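Side-chain contacts in endo-1,4-beta-xylanase (Bacteroides thetaiotaomicron VPI-5482, PDB 3KST), which probably hydrolyses glycosidic bonds in xylan-type plant polysaccharides, as a calcium-binding member of glycoside hydrolase family 43: residues 85-88 with 89-92; 166-169 with 170-173. All blocks are in the same frame, centred on the assembly; numbering follows the deposited sequence.

Interaction 1. Residues 85-88 with 89-92; sequences YYVE and SKKK
Y86, V87 and E88 meet K90, K91 and K92 round a surface hairpin turn, a local contact that joins strand 80-87 to the antiparallel strand 92-99. The backbone closes it: V87 N donates to K92 O at 3.0 Å and nearly straight (164°), while V87 O receives weak, bent bonds from the amides of K90 and K91. E88, S89 and K90 have right-handed helical angles, whereas K91 has left-handed helical angles and swings the chain back toward the strand direction. Y86 lies across this return. With CG anti to the backbone N (chi1 176°), its ring reaches along the turn until OH sits 3.3 Å from K91 CA, and CE1 comes obliquely to within 3.5 Å of K92 N. The phenol OH also lies 3.5 Å from K91 CG, at the root of the lysine chain. The K91 chain then bends at its last torsion (chi4 -66°) to bring NZ to E88 OE2, a rather long salt bridge of 3.6 Å. The other carboxylate oxygen, E88 OE1, lies in the plane of the Y86 ring, 3.4 Å from Y86 CE2 at its edge. K90 points elsewhere, its NZ bonded to the backbone oxygen of D161. Beyond the turn Y86 meets the rings of F93 and Y32, and Y85 OH bonds E83, a calcium ligand. This is a tight beta-hairpin connection linking the first two strands of an antiparallel sheet, as in the blades of the family's five-bladed beta-propeller.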
ATOM      1  N   TYR A  85      10.070   3.272   2.502  1.00 10.59           N
ATOM      2  CA  TYR A  85      10.175   4.555   3.153  1.00 10.74           C
ATOM      3  C   TYR A  85      11.630   4.881   3.470  1.00 12.26           C
ATOM      4  O   TYR A  85      12.375   4.022   3.956  1.00 11.71           O
ATOM      5  CB  TYR A  85       9.420   4.579   4.497  1.00 10.77           C
ATOM      6  CG  TYR A  85       8.152   3.799   4.552  1.00  9.48           C
ATOM      7  CD1 TYR A  85       6.958   4.307   4.025  1.00  7.20           C
ATOM      8  CD2 TYR A  85       8.136   2.524   5.123  1.00  7.73           C
ATOM      9  CE1 TYR A  85       5.786   3.573   4.102  1.00  7.09           C
ATOM     10  CE2 TYR A  85       7.004   1.797   5.185  1.00  8.29           C
ATOM     11  CZ  TYR A  85       5.821   2.307   4.660  1.00  5.65           C
ATOM     12  OH  TYR A  85       4.695   1.560   4.736  1.00 11.31           O
ATOM     13  N   TYR A  86      12.007   6.140   3.244  1.00 13.31           N
ATOM     14  CA  TYR A  86      13.317   6.627   3.635  1.00 14.40           C
ATOM     15  C   TYR A  86      13.062   7.118   5.052  1.00 15.28           C
ATOM     16  O   TYR A  86      12.258   8.033   5.239  1.00 14.23           O
ATOM     17  CB  TYR A  86      13.824   7.764   2.759  1.00 14.48           C
ATOM     18  CG  TYR A  86      15.142   8.293   3.290  1.00 16.15           C
ATOM     19  CD1 TYR A  86      16.312   7.548   3.182  1.00 17.19           C
ATOM     20  CD2 TYR A  86      15.198   9.530   3.934  1.00 16.21           C
ATOM     21  CE1 TYR A  86      17.551   8.038   3.732  1.00 17.52           C
ATOM     22  CE2 TYR A  86      16.409  10.033   4.465  1.00 17.77           C
ATOM     23  CZ  TYR A  86      17.570   9.297   4.349  1.00 19.51           C
ATOM     24  OH  TYR A  86      18.717   9.830   4.898  1.00 22.26           O
ATOM     25  N   VAL A  87      13.692   6.459   6.023  1.00 16.31           N
ATOM     26  CA  VAL A  87      13.528   6.831   7.434  0.50 17.38           C
ATOM     27  C   VAL A  87      14.668   7.788   7.834  1.00 18.21           C
ATOM     28  O   VAL A  87      15.841   7.393   7.941  1.00 17.72           O
ATOM     29  CB  VAL A  87      13.395   5.604   8.356  0.50 17.34           C
ATOM     30  CG1 VAL A  87      12.121   4.814   8.013  0.50 17.10           C
ATOM     31  CG2 VAL A  87      14.585   4.722   8.253  0.50 16.94           C
ATOM     32  N   GLU A  88      14.297   9.058   8.041  1.00 20.04           N
ATOM     33  CA  GLU A  88      15.232  10.152   8.384  1.00 21.89           C
ATOM     34  C   GLU A  88      16.072   9.851   9.629  1.00 21.76           C
ATOM     35  O   GLU A  88      17.286  10.121   9.635  1.00 22.04           O
ATOM     36  CB  GLU A  88      14.490  11.496   8.548  1.00 22.36           C
ATOM     37  CG  GLU A  88      15.357  12.714   8.262  1.00 25.98           C
ATOM     38  CD  GLU A  88      15.729  12.846   6.781  1.00 29.13           C
ATOM     39  OE1 GLU A  88      14.843  12.670   5.911  1.00 33.58           O
ATOM     40  OE2 GLU A  88      16.906  13.141   6.476  1.00 33.24           O
ATOM     41  N   SER A  89      15.392   9.303  10.648  1.00 22.07           N
ATOM     42  CA  SER A  89      15.974   8.806  11.914  1.00 22.56           C
ATOM     43  C   SER A  89      17.147   7.848  11.701  1.00 21.93           C
ATOM     44  O   SER A  89      18.167   7.974  12.380  1.00 23.01           O
ATOM     45  CB  SER A  89      14.881   8.068  12.726  1.00 22.03           C
ATOM     46  OG  SER A  89      15.386   7.500  13.923  1.00 25.73           O
ATOM     47  N   LYS A  90      16.999   6.920  10.743  1.00 21.11           N
ATOM     48  CA  LYS A  90      18.004   5.873  10.450  1.00 20.44           C
ATOM     49  C   LYS A  90      18.901   6.112   9.231  1.00 19.84           C
ATOM     50  O   LYS A  90      19.834   5.334   9.018  1.00 19.44           O
ATOM     51  CB  LYS A  90      17.318   4.514  10.232  1.00 20.44           C
ATOM     52  CG  LYS A  90      16.168   4.168  11.167  1.00 19.91           C
ATOM     53  CD  LYS A  90      16.614   4.065  12.586  1.00 19.58           C
ATOM     54  CE  LYS A  90      15.508   3.554  13.455  1.00 18.31           C
ATOM     55  NZ  LYS A  90      16.021   3.357  14.806  1.00 18.08           N
ATOM     56  N   LYS A  91      18.584   7.131   8.423  1.00 19.74           N
ATOM     57  CA  LYS A  91      19.279   7.456   7.146  1.00 19.24           C
ATOM     58  C   LYS A  91      19.487   6.245   6.231  1.00 18.61           C
ATOM     59  O   LYS A  91      20.597   5.956   5.751  1.00 18.30           O
ATOM     60  CB  LYS A  91      20.557   8.280   7.378  1.00 20.07           C
ATOM     61  CG  LYS A  91      20.237   9.636   7.992  1.00 20.71           C
ATOM     62  CD  LYS A  91      21.466  10.524   8.070  1.00 23.45           C
ATOM     63  CE  LYS A  91      21.106  11.939   8.489  1.00 24.47           C
ATOM     64  NZ  LYS A  91      20.276  12.650   7.481  1.00 26.16           N
ATOM     65  N   LYS A  92      18.365   5.549   6.000  1.00 17.24           N
ATOM     66  CA  LYS A  92      18.315   4.286   5.268  1.00 16.06           C
ATOM     67  C   LYS A  92      16.866   4.017   4.794  1.00 14.11           C
ATOM     68  O   LYS A  92      15.907   4.505   5.407  1.00 12.61           O
ATOM     69  CB  LYS A  92      18.763   3.181   6.233  1.00 17.13           C
ATOM     70  CG  LYS A  92      19.228   1.878   5.629  1.00 17.87           C
ATOM     71  CD  LYS A  92      19.782   0.885   6.670  1.00 20.48           C
ATOM     72  CE  LYS A  92      21.006   1.419   7.441  1.00 21.77           C
ATOM     73  NZ  LYS A  92      21.565   0.392   8.359  1.00 22.24           N
TER

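Interaction 2. Residues 166-169 with 170-173; sequences IKTE and TLNQ
The backbone of K167-L171 winds through two overlapping beta-turns, T170 N donating to K167 O (2.9 Å, 158°) and L171 N to T168 O (3.2 Å). T170 adds a second grip on the first turn. Its OG1, turned back over the chain (chi1 69°), donates to K167 O at 2.7 Å in the carbonyl plane, so two bonds from one residue hold that oxygen. The same hydroxyl accepts from the amide of Q158 on strand 152-158, tying the turn to its neighbour. The E169 chain folds back at chi2 beside T170, the two pointing the same way, with OE2 3.9 Å from T170 CG2. At the second turn L171 lays CD1 against T168 O (3.4 Å) and T168 CB (4.1 Å), and its side chain goes on to touch F145 and R147. N172 ND2 reaches back to T170 O at 2.9 Å, a bent bond that links the turn exit to the strand. An alanine in place of T170 would probably cost K167 O the hydroxyl's bond and leave Q158 N without this hydroxyl acceptor. The arrangement is a pair of successive beta-turns leading into strand 172-175, an outermost strand of a four-stranded antiparallel sheet, as in a propeller blade.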
ATOM      1  N   ILE A 166       7.067  -5.424  16.648  1.00 10.12           N
ATOM      2  CA  ILE A 166       5.884  -4.723  17.177  1.00 11.15           C
ATOM      3  C   ILE A 166       5.817  -4.945  18.680  1.00 11.11           C
ATOM      4  O   ILE A 166       6.288  -5.968  19.180  1.00 12.64           O
ATOM      5  CB  ILE A 166       4.554  -5.135  16.512  1.00 10.19           C
ATOM      6  CG1 ILE A 166       4.233  -6.623  16.611  1.00 10.79           C
ATOM      7  CG2 ILE A 166       4.563  -4.750  15.034  1.00 12.13           C
ATOM      8  CD1 ILE A 166       2.733  -6.884  16.315  1.00  8.67           C
ATOM      9  N   LYS A 167       5.235  -3.986  19.391  1.00 11.09           N
ATOM     10  CA  LYS A 167       5.005  -4.081  20.828  1.00 11.89           C
ATOM     11  C   LYS A 167       3.623  -4.673  20.927  1.00 11.62           C
ATOM     12  O   LYS A 167       2.640  -3.949  20.811  1.00 11.97           O
ATOM     13  CB  LYS A 167       5.088  -2.700  21.482  1.00 11.81           C
ATOM     14  CG  LYS A 167       6.453  -2.096  21.400  1.00 13.08           C
ATOM     15  CD  LYS A 167       6.514  -0.842  22.262  1.00 16.00           C
ATOM     16  CE  LYS A 167       7.916  -0.343  22.402  1.00 19.41           C
ATOM     17  NZ  LYS A 167       8.006   0.586  23.567  1.00 20.70           N
ATOM     18  N   THR A 168       3.550  -5.991  21.150  1.00 11.87           N
ATOM     19  CA  THR A 168       2.244  -6.695  21.168  1.00 11.58           C
ATOM     20  C   THR A 168       1.241  -6.217  22.206  1.00 10.96           C
ATOM     21  O   THR A 168       0.033  -6.314  21.967  1.00 10.34           O
ATOM     22  CB  THR A 168       2.357  -8.227  21.167  1.00 11.95           C
ATOM     23  OG1 THR A 168       3.099  -8.690  22.294  1.00 12.96           O
ATOM     24  CG2 THR A 168       3.084  -8.698  19.884  1.00 12.48           C
ATOM     25  N   GLU A 169       1.725  -5.669  23.329  1.00  9.94           N
ATOM     26  CA  GLU A 169       0.831  -5.065  24.319  1.00 10.21           C
ATOM     27  C   GLU A 169       0.086  -3.807  23.810  1.00 10.28           C
ATOM     28  O   GLU A 169      -0.872  -3.378  24.448  1.00 11.57           O
ATOM     29  CB  GLU A 169       1.580  -4.736  25.628  1.00  9.39           C
ATOM     30  CG  GLU A 169       2.511  -3.486  25.663  1.00 10.37           C
ATOM     31  CD  GLU A 169       3.836  -3.603  24.916  1.00 12.23           C
ATOM     32  OE1 GLU A 169       4.230  -4.709  24.450  1.00 11.90           O
ATOM     33  OE2 GLU A 169       4.501  -2.544  24.832  1.00 17.60           O
ATOM     34  N   THR A 170       0.532  -3.200  22.708  1.00 10.95           N
ATOM     35  CA  THR A 170      -0.134  -2.035  22.109  1.00 11.30           C
ATOM     36  C   THR A 170      -1.128  -2.422  20.981  1.00 11.75           C
ATOM     37  O   THR A 170      -1.729  -1.520  20.386  1.00 12.22           O
ATOM     38  CB  THR A 170       0.870  -0.998  21.578  1.00 11.80           C
ATOM     39  OG1 THR A 170       1.545  -1.526  20.433  1.00  9.55           O
ATOM     40  CG2 THR A 170       1.882  -0.606  22.680  1.00 14.09           C
ATOM     41  N   LEU A 171      -1.310  -3.725  20.709  1.00 11.10           N
ATOM     42  CA  LEU A 171      -2.289  -4.182  19.697  1.00 10.18           C
ATOM     43  C   LEU A 171      -3.661  -3.542  19.901  1.00 10.45           C
ATOM     44  O   LEU A 171      -4.182  -3.508  21.026  1.00 10.61           O
ATOM     45  CB  LEU A 171      -2.453  -5.699  19.636  1.00  9.74           C
ATOM     46  CG  LEU A 171      -1.361  -6.434  18.871  1.00  8.00           C
ATOM     47  CD1 LEU A 171      -1.269  -7.889  19.255  1.00 11.60           C
ATOM     48  CD2 LEU A 171      -1.627  -6.252  17.315  1.00  7.83           C
ATOM     49  N   ASN A 172      -4.184  -2.996  18.811  1.00 10.76           N
ATOM     50  CA  ASN A 172      -5.509  -2.373  18.734  1.00 11.17           C
ATOM     51  C   ASN A 172      -6.189  -2.735  17.427  1.00 12.17           C
ATOM     52  O   ASN A 172      -5.545  -2.756  16.368  1.00 12.13           O
ATOM     53  CB  ASN A 172      -5.397  -0.847  18.817  1.00 10.98           C
ATOM     54  CG  ASN A 172      -5.374  -0.337  20.235  1.00 12.56           C
ATOM     55  OD1 ASN A 172      -6.426  -0.142  20.846  1.00 13.19           O
ATOM     56  ND2 ASN A 172      -4.178  -0.057  20.749  1.00 10.81           N
ATOM     57  N   GLN A 173      -7.488  -2.968  17.498  1.00 11.26           N
ATOM     58  CA  GLN A 173      -8.287  -3.297  16.331  1.00 11.48           C
ATOM     59  C   GLN A 173      -8.831  -2.021  15.674  1.00 11.53           C
ATOM     60  O   GLN A 173      -9.517  -1.209  16.333  1.00 11.67           O
ATOM     61  CB  GLN A 173      -9.426  -4.248  16.701  1.00 11.10           C
ATOM     62  CG  GLN A 173     -10.331  -4.532  15.505  1.00 11.03           C
ATOM     63  CD  GLN A 173     -11.367  -5.541  15.827  1.00 12.91           C
ATOM     64  OE1 GLN A 173     -11.047  -6.675  16.141  1.00 12.30           O
ATOM     65  NE2 GLN A 173     -12.638  -5.152  15.690  1.00 17.33           N
TER

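How the interactions relate
Interactions 1 and 2 come in series along the chain, their centres 23 Å apart and their nearest atoms about 12 Å, without touching. They belong to different antiparallel sheets that follow each other in sequence, consistent with neighbouring blades of the propeller. Residues 85-92 join the first two strands of one sheet, 80-87 and 92-99; residues 166-173 lead from strand 152-158 into strand 172-175, the last of the next. A bridge between the two regions is the bond from K90 to D161, which lies in the loop that runs on into 166-173. Interaction 1 stands nearer the calcium site, through Y85 and E83, whereas interaction 2 is a surface turn away from the annotated sites.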